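Local coordinates for protein sulfurtransferase (Azotobacter vinelandii, PDB 1E0C) that probably transfers sulfane sulfur from thiosulfate to cyanide, as a two-domain rhodanese that carries the sulfur as a persulfide on a cysteine, at residues 15-20 with 123-128; 7-12 with 243-248. All coordinates share one frame; numbering follows the deposited sequence.

Interaction 1 of 2, residues 15-20 with 123-128; sequences DLQARL and EDRPLS
Gln17 reaches out from helix 13-17 and lays its amide against Arg125 and Pro126. Gln17 CB already lies 3.7 Å from Arg125 NH1. With CG anti to the backbone N (chi1 -172°) and the chain extended beyond it, CD is carried on to a point equally near Arg125 NH1 and Pro126 CD. OE1 does most of the work. Gln17 OE1 accepts a hydrogen bond from Arg125 NH1 at 2.9 Å, lying near the guanidinium plane, whereas the donor stands well above the plane of the amide carbonyl, off its lone pairs; the two flat groups are 82° apart. Gln17 OE1 also rests 3.2 Å from Arg125 CG and 3.3 Å from Pro126 CD, while Gln17 NE2 ends beside Pro126 CD at 3.8 Å.

Arg125 is held from its other edge by Glu123, whose OE1 takes both NE, at 2.7 Å, and NH2 in a side-on salt bridge, so the guanidinium is fixed in rotation. A leucine in place of Arg125 would probably leave Gln17 OE1 without its donor and cost Glu123 one positive partner, with Arg206 remaining.

Asp124, at positive phi, closes helix 116-122 with a Schellman motif and turns the chain back past helix 13-17. Trp120 of the former helix touches both Gln17 and Arg125, and on the inner side of helix 13-17 Leu16 packs on strand 25-29.

Interaction 2 of 2, residues 7-12 with 243-248; sequences LPLVIE and AKALGY
Leu9 and Val10 meet Ala245 through two first torsions that carry a methyl each to the C-terminal part of helix 235-245. In Leu9, CG is anti to the backbone N (chi1 -163°) and the chain runs on extended, which delivers CD1 to the helix backbone. Val10 has CG1 trans to its N (chi1 173°), which leaves CG2 beside that nitrogen as the branch that touches.

CD1 of Leu9 settles over the backbone of the helix more than against its side chains: it lies 3.8 Å from Ala245 CA and equally near Ala245 N. Lys244 CB borders Leu9 CD1 at 4.0 Å, and the lysine chain then bends away from Leu9. Val10 CG2 meets Ala245 CB methyl to methyl at 3.5 Å. The small alanine lets the two backbones come close, with the CA atoms of Leu9 and Ala245 5.6 Å apart.

This is an interface between the two rhodanese-like domains of the chain. Strand 10-11 lies at one edge of the five-stranded parallel sheet, paired with strand 110-113, and helix 235-245 packs through Ala243 and Lys244 on strand 251-253 of the other sheet. No hydrogen bond crosses between the two segments; methyl groups do the touching.

The last turn of the helix closes in a Schellman motif: Gly247 N, in a residue at positive phi, donates a hydrogen bond to Lys244 O, and Tyr248 N another to Ala243 O at 3.0 Å. Leu246, whose CB points away from 7-12, packs on Ile211 and Leu215 of helix 211-217.

Interaction 1 and interaction 2 lie about 20 Å apart, centre to centre, yet share one short run of chain: strand 10-11 leads directly into helix 13-17. Their segments also pack on each other, with Leu7 CD1 3.7 Å from Arg19 NE and Leu16 CB 4.3 Å from Ile11 CD1. Interaction 1 joins helix 13-17 to the chain that follows helix 116-122, whereas 7-12 with 243-248 joins the two domains. Arg206 ties both neighbourhoods together through salt bridges to Glu123 and Glu12. Helix 235-245, which interaction 2 meets in its C-terminal part, begins shortly after Cys230, the residue that carries the persulfide sulfur; neither contact includes that residue.

Interaction 1 of 2, residues 15-20 with 123-128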
ATOM      1  N   ASP A  15      -9.564 -16.393   7.675  1.00 10.22           N
ATOM      2  CA  ASP A  15      -8.493 -16.323   8.663  1.00  9.74           C
ATOM      3  C   ASP A  15      -8.729 -15.158   9.632  1.00 10.98           C
ATOM      4  O   ASP A  15      -8.466 -15.271  10.824  1.00 14.49           O
ATOM      5  CB  ASP A  15      -7.137 -16.094   7.984  1.00 13.35           C
ATOM      6  CG  ASP A  15      -6.787 -17.177   6.983  1.00 17.94           C
ATOM      7  OD1 ASP A  15      -7.026 -18.361   7.294  1.00 14.60           O
ATOM      8  OD2 ASP A  15      -6.263 -16.825   5.908  1.00 14.35           O
ATOM      9  N   LEU A  16      -9.152 -14.026   9.070  1.00 14.92           N
ATOM     10  CA  LEU A  16      -9.424 -12.850   9.892  1.00 11.03           C
ATOM     11  C   LEU A  16     -10.641 -13.070  10.777  1.00 10.43           C
ATOM     12  O   LEU A  16     -10.578 -12.778  11.975  1.00 12.02           O
ATOM     13  CB  LEU A  16      -9.603 -11.600   9.034  1.00 12.60           C
ATOM     14  CG  LEU A  16     -10.003 -10.323   9.802  1.00  9.47           C
ATOM     15  CD1 LEU A  16      -8.970  -9.982  10.858  1.00 11.15           C
ATOM     16  CD2 LEU A  16     -10.201  -9.183   8.814  1.00 11.20           C
ATOM     17  N   GLN A  17     -11.720 -13.618  10.226  1.00 11.25           N
ATOM     18  CA  GLN A  17     -12.923 -13.824  11.033  1.00 17.07           C
ATOM     19  C   GLN A  17     -12.675 -14.661  12.270  1.00 15.54           C
ATOM     20  O   GLN A  17     -13.191 -14.366  13.355  1.00 13.18           O
ATOM     21  CB  GLN A  17     -14.088 -14.382  10.216  1.00 13.00           C
ATOM     22  CG  GLN A  17     -15.389 -14.419  11.025  1.00 15.93           C
ATOM     23  CD  GLN A  17     -16.618 -14.681  10.199  1.00 19.52           C
ATOM     24  OE1 GLN A  17     -16.718 -14.280   9.040  1.00 13.77           O
ATOM     25  NE2 GLN A  17     -17.622 -15.329  10.803  1.00 18.70           N
ATOM     26  N   ALA A  18     -11.841 -15.687  12.175  1.00 12.10           N
ATOM     27  CA  ALA A  18     -11.520 -16.568  13.284  1.00 14.47           C
ATOM     28  C   ALA A  18     -10.711 -15.859  14.364  1.00 13.79           C
ATOM     29  O   ALA A  18     -10.535 -16.381  15.462  1.00 14.40           O
ATOM     30  CB  ALA A  18     -10.692 -17.749  12.758  1.00 19.04           C
ATOM     31  N   ARG A  19     -10.113 -14.720  14.015  1.00 15.75           N
ATOM     32  CA  ARG A  19      -9.178 -14.039  14.895  1.00 16.94           C
ATOM     33  C   ARG A  19      -9.605 -12.615  15.233  1.00 11.39           C
ATOM     34  O   ARG A  19      -8.792 -11.873  15.796  1.00 16.39           O
ATOM     35  CB  ARG A  19      -7.787 -14.004  14.226  1.00 16.80           C
ATOM     36  CG  ARG A  19      -7.137 -15.380  14.093  1.00 18.35           C
ATOM     37  CD  ARG A  19      -5.878 -15.322  13.239  1.00 19.18           C
ATOM     38  NE  ARG A  19      -5.226 -16.624  13.124  1.00 15.65           N
ATOM     39  CZ  ARG A  19      -5.639 -17.602  12.323  1.00 18.01           C
ATOM     40  NH1 ARG A  19      -6.702 -17.449  11.542  1.00 14.26           N
ATOM     41  NH2 ARG A  19      -5.003 -18.767  12.314  1.00 19.54           N
ATOM     42  N   LEU A  20     -10.863 -12.252  15.018  1.00 14.40           N
ATOM     43  CA  LEU A  20     -11.336 -10.895  15.256  1.00 15.59           C
ATOM     44  C   LEU A  20     -11.168 -10.418  16.691  1.00 20.34           C
ATOM     45  O   LEU A  20     -11.081  -9.205  16.933  1.00 15.44           O
ATOM     46  CB  LEU A  20     -12.810 -10.744  14.867  1.00 14.58           C
ATOM     47  CG  LEU A  20     -13.113 -10.649  13.368  1.00 15.14           C
ATOM     48  CD1 LEU A  20     -14.614 -10.651  13.129  1.00 16.69           C
ATOM     49  CD2 LEU A  20     -12.456  -9.413  12.763  1.00 16.23           C
ATOM     50  N   GLU A 123     -18.518 -12.815   0.767  1.00 14.90           N
ATOM     51  CA  GLU A 123     -18.732 -14.015   1.560  1.00 14.89           C
ATOM     52  C   GLU A 123     -19.766 -13.791   2.658  1.00 15.69           C
ATOM     53  O   GLU A 123     -19.968 -14.652   3.506  1.00 16.95           O
ATOM     54  CB  GLU A 123     -17.404 -14.531   2.119  1.00 16.91           C
ATOM     55  CG  GLU A 123     -16.470 -15.001   1.016  1.00 19.11           C
ATOM     56  CD  GLU A 123     -15.121 -15.512   1.432  1.00 18.13           C
ATOM     57  OE1 GLU A 123     -14.707 -15.453   2.608  1.00 14.14           O
ATOM     58  OE2 GLU A 123     -14.404 -16.015   0.519  1.00 22.97           O
ATOM     59  N   ASP A 124     -20.418 -12.643   2.624  1.00 14.78           N
ATOM     60  CA  ASP A 124     -21.457 -12.253   3.567  1.00 17.41           C
ATOM     61  C   ASP A 124     -21.000 -12.366   5.011  1.00 18.62           C
ATOM     62  O   ASP A 124     -21.695 -12.921   5.866  1.00 20.69           O
ATOM     63  CB  ASP A 124     -22.723 -13.077   3.336  1.00 26.86           C
ATOM     64  CG  ASP A 124     -23.919 -12.528   4.092  1.00 41.01           C
ATOM     65  OD1 ASP A 124     -23.963 -11.300   4.322  1.00 38.93           O
ATOM     66  OD2 ASP A 124     -24.803 -13.327   4.465  1.00 48.08           O
ATOM     67  N   ARG A 125     -19.815 -11.833   5.313  1.00 14.25           N
ATOM     68  CA  ARG A 125     -19.293 -11.927   6.677  1.00 13.76           C
ATOM     69  C   ARG A 125     -19.820 -10.794   7.538  1.00 13.34           C
ATOM     70  O   ARG A 125     -20.464  -9.869   7.028  1.00 15.66           O
ATOM     71  CB  ARG A 125     -17.775 -12.059   6.654  1.00 15.34           C
ATOM     72  CG  ARG A 125     -17.358 -13.385   5.989  1.00 11.50           C
ATOM     73  CD  ARG A 125     -15.862 -13.454   5.757  1.00 14.81           C
ATOM     74  NE  ARG A 125     -15.469 -14.714   5.133  1.00 13.18           N
ATOM     75  CZ  ARG A 125     -15.256 -15.855   5.770  1.00 17.06           C
ATOM     76  NH1 ARG A 125     -15.370 -15.928   7.088  1.00 12.59           N
ATOM     77  NH2 ARG A 125     -14.916 -16.949   5.079  1.00 12.98           N
ATOM     78  N   PRO A 126     -19.723 -10.943   8.848  1.00 13.86           N
ATOM     79  CA  PRO A 126     -20.365 -10.011   9.766  1.00 18.55           C
ATOM     80  C   PRO A 126     -19.869  -8.585   9.584  1.00 14.83           C
ATOM     81  O   PRO A 126     -18.696  -8.361   9.290  1.00 12.37           O
ATOM     82  CB  PRO A 126     -20.023 -10.539  11.148  1.00 15.27           C
ATOM     83  CG  PRO A 126     -19.568 -11.939  10.962  1.00 19.34           C
ATOM     84  CD  PRO A 126     -19.011 -12.022   9.563  1.00 14.48           C
ATOM     85  N   LEU A 127     -20.777  -7.632   9.766  1.00 14.78           N
ATOM     86  CA  LEU A 127     -20.422  -6.216   9.729  1.00 11.58           C
ATOM     87  C   LEU A 127     -20.768  -5.563  11.070  1.00 17.99           C
ATOM     88  O   LEU A 127     -21.644  -6.028  11.799  1.00 15.40           O
ATOM     89  CB  LEU A 127     -21.149  -5.495   8.601  1.00 13.07           C
ATOM     90  CG  LEU A 127     -20.728  -5.879   7.175  1.00 19.66           C
ATOM     91  CD1 LEU A 127     -21.574  -5.135   6.155  1.00 19.55           C
ATOM     92  CD2 LEU A 127     -19.247  -5.579   6.967  1.00 14.97           C
ATOM     93  N   SER A 128     -20.090  -4.462  11.351  1.00 13.58           N
ATOM     94  CA  SER A 128     -20.365  -3.685  12.558  1.00 11.91           C
ATOM     95  C   SER A 128     -20.484  -2.206  12.212  1.00 16.69           C
ATOM     96  O   SER A 128     -19.815  -1.716  11.305  1.00 11.56           O
ATOM     97  CB  SER A 128     -19.275  -3.911  13.595  1.00 13.29           C
ATOM     98  OG  SER A 128     -19.452  -3.093  14.745  1.00 12.63           O
TER

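Interaction 2 of 2, residues 7-12 with 243-248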
ATOM      1  N   LEU A   7       0.389 -17.274   9.873  1.00 22.62           N
ATOM      2  CA  LEU A   7      -0.151 -16.868   8.582  1.00 18.86           C
ATOM      3  C   LEU A   7       0.858 -16.107   7.728  1.00 12.96           C
ATOM      4  O   LEU A   7       1.712 -15.389   8.240  1.00 17.97           O
ATOM      5  CB  LEU A   7      -1.385 -15.981   8.786  1.00 19.92           C
ATOM      6  CG  LEU A   7      -2.531 -16.594   9.599  1.00 18.99           C
ATOM      7  CD1 LEU A   7      -3.525 -15.506   9.992  1.00 19.84           C
ATOM      8  CD2 LEU A   7      -3.225 -17.676   8.780  1.00 26.64           C
ATOM      9  N   PRO A   8       0.669 -16.173   6.419  1.00 14.12           N
ATOM     10  CA  PRO A   8       1.469 -15.391   5.486  1.00 19.39           C
ATOM     11  C   PRO A   8       0.974 -13.945   5.511  1.00 20.31           C
ATOM     12  O   PRO A   8      -0.043 -13.646   6.154  1.00 13.50           O
ATOM     13  CB  PRO A   8       1.167 -16.025   4.136  1.00 17.15           C
ATOM     14  CG  PRO A   8      -0.199 -16.599   4.278  1.00 23.19           C
ATOM     15  CD  PRO A   8      -0.385 -16.948   5.726  1.00 18.14           C
ATOM     16  N   LEU A   9       1.647 -13.094   4.751  1.00 14.89           N
ATOM     17  CA  LEU A   9       1.273 -11.673   4.750  1.00 15.74           C
ATOM     18  C   LEU A   9      -0.162 -11.489   4.286  1.00 14.66           C
ATOM     19  O   LEU A   9      -0.949 -10.773   4.911  1.00 13.90           O
ATOM     20  CB  LEU A   9       2.228 -10.901   3.844  1.00 12.53           C
ATOM     21  CG  LEU A   9       2.271  -9.381   3.997  1.00 20.26           C
ATOM     22  CD1 LEU A   9       3.492  -8.819   3.267  1.00 25.05           C
ATOM     23  CD2 LEU A   9       1.002  -8.738   3.465  1.00 20.70           C
ATOM     24  N   VAL A  10      -0.490 -12.077   3.139  1.00 11.85           N
ATOM     25  CA  VAL A  10      -1.840 -11.956   2.584  1.00  9.10           C
ATOM     26  C   VAL A  10      -2.724 -13.055   3.157  1.00 16.64           C
ATOM     27  O   VAL A  10      -2.386 -14.239   3.048  1.00 12.60           O
ATOM     28  CB  VAL A  10      -1.811 -12.030   1.051  1.00 12.87           C
ATOM     29  CG1 VAL A  10      -3.210 -12.088   0.464  1.00 11.76           C
ATOM     30  CG2 VAL A  10      -1.033 -10.846   0.476  1.00 11.25           C
ATOM     31  N   ILE A  11      -3.731 -12.662   3.937  1.00 11.71           N
ATOM     32  CA  ILE A  11      -4.611 -13.652   4.561  1.00  8.83           C
ATOM     33  C   ILE A  11      -6.005 -13.572   3.978  1.00 10.70           C
ATOM     34  O   ILE A  11      -6.369 -12.602   3.318  1.00 11.56           O
ATOM     35  CB  ILE A  11      -4.650 -13.456   6.091  1.00 10.33           C
ATOM     36  CG1 ILE A  11      -5.396 -12.164   6.442  1.00  9.78           C
ATOM     37  CG2 ILE A  11      -3.225 -13.410   6.628  1.00 11.42           C
ATOM     38  CD1 ILE A  11      -5.500 -11.915   7.941  1.00 14.63           C
ATOM     39  N   GLU A  12      -6.823 -14.605   4.209  1.00 10.45           N
ATOM     40  CA  GLU A  12      -8.175 -14.600   3.657  1.00 10.14           C
ATOM     41  C   GLU A  12      -9.177 -14.151   4.724  1.00  9.11           C
ATOM     42  O   GLU A  12      -8.890 -14.200   5.919  1.00 11.43           O
ATOM     43  CB  GLU A  12      -8.522 -16.028   3.191  1.00 15.29           C
ATOM     44  CG  GLU A  12      -7.585 -16.539   2.091  1.00 12.60           C
ATOM     45  CD  GLU A  12      -7.763 -15.783   0.790  1.00 17.71           C
ATOM     46  OE1 GLU A  12      -8.906 -15.384   0.497  1.00 20.13           O
ATOM     47  OE2 GLU A  12      -6.779 -15.570   0.045  1.00 24.38           O
ATOM     48  N   ALA A 243       4.666  -7.169  -4.056  1.00  9.93           N
ATOM     49  CA  ALA A 243       6.071  -7.573  -4.060  1.00 14.25           C
ATOM     50  C   ALA A 243       6.507  -8.070  -2.690  1.00 13.60           C
ATOM     51  O   ALA A 243       7.211  -9.079  -2.589  1.00 13.79           O
ATOM     52  CB  ALA A 243       6.980  -6.459  -4.552  1.00 11.49           C
ATOM     53  N   LYS A 244       6.091  -7.372  -1.630  1.00 11.59           N
ATOM     54  CA  LYS A 244       6.421  -7.817  -0.280  1.00 12.17           C
ATOM     55  C   LYS A 244       5.782  -9.194  -0.007  1.00 10.00           C
ATOM     56  O   LYS A 244       6.412 -10.038   0.608  1.00 13.41           O
ATOM     57  CB  LYS A 244       5.873  -6.862   0.779  1.00 15.53           C
ATOM     58  CG  LYS A 244       6.075  -5.389   0.501  1.00 30.32           C
ATOM     59  CD  LYS A 244       7.060  -4.747   1.450  1.00 37.45           C
ATOM     60  CE  LYS A 244       8.496  -5.102   1.134  1.00 33.99           C
ATOM     61  NZ  LYS A 244       9.348  -5.084   2.360  1.00 28.38           N
ATOM     62  N   ALA A 245       4.518  -9.320  -0.389  1.00 11.22           N
ATOM     63  CA  ALA A 245       3.753 -10.538  -0.129  1.00  9.10           C
ATOM     64  C   ALA A 245       4.363 -11.741  -0.844  1.00 13.03           C
ATOM     65  O   ALA A 245       4.405 -12.833  -0.281  1.00 10.91           O
ATOM     66  CB  ALA A 245       2.311 -10.345  -0.584  1.00 10.48           C
ATOM     67  N   LEU A 246       4.950 -11.518  -2.019  1.00 13.05           N
ATOM     68  CA  LEU A 246       5.585 -12.602  -2.760  1.00 11.84           C
ATOM     69  C   LEU A 246       6.970 -12.932  -2.228  1.00 15.97           C
ATOM     70  O   LEU A 246       7.611 -13.864  -2.725  1.00 16.18           O
ATOM     71  CB  LEU A 246       5.672 -12.273  -4.253  1.00 12.79           C
ATOM     72  CG  LEU A 246       4.332 -12.196  -4.998  1.00 13.14           C
ATOM     73  CD1 LEU A 246       4.548 -11.708  -6.423  1.00 16.81           C
ATOM     74  CD2 LEU A 246       3.664 -13.570  -5.011  1.00 15.49           C
ATOM     75  N   GLY A 247       7.465 -12.164  -1.268  1.00 13.84           N
ATOM     76  CA  GLY A 247       8.747 -12.409  -0.643  1.00 15.05           C
ATOM     77  C   GLY A 247       9.912 -11.719  -1.332  1.00 16.32           C
ATOM     78  O   GLY A 247      11.067 -12.114  -1.137  1.00 14.41           O
ATOM     79  N   TYR A 248       9.639 -10.707  -2.152  1.00  9.94           N
ATOM     80  CA  TYR A 248      10.756  -9.985  -2.799  1.00 13.18           C
ATOM     81  C   TYR A 248      11.539  -9.264  -1.702  1.00 13.10           C
ATOM     82  O   TYR A 248      10.944  -8.531  -0.907  1.00 14.15           O
ATOM     83  CB  TYR A 248      10.216  -8.993  -3.809  1.00 11.02           C
ATOM     84  CG  TYR A 248       9.706  -9.513  -5.131  1.00 11.18           C
ATOM     85  CD1 TYR A 248       8.812 -10.568  -5.211  1.00 13.30           C
ATOM     86  CD2 TYR A 248      10.089  -8.899  -6.319  1.00  8.49           C
ATOM     87  CE1 TYR A 248       8.324 -11.007  -6.430  1.00 12.88           C
ATOM     88  CE2 TYR A 248       9.597  -9.321  -7.542  1.00 12.25           C
ATOM     89  CZ  TYR A 248       8.725 -10.392  -7.591  1.00 12.92           C
ATOM     90  OH  TYR A 248       8.243 -10.833  -8.811  1.00 11.49           O
TER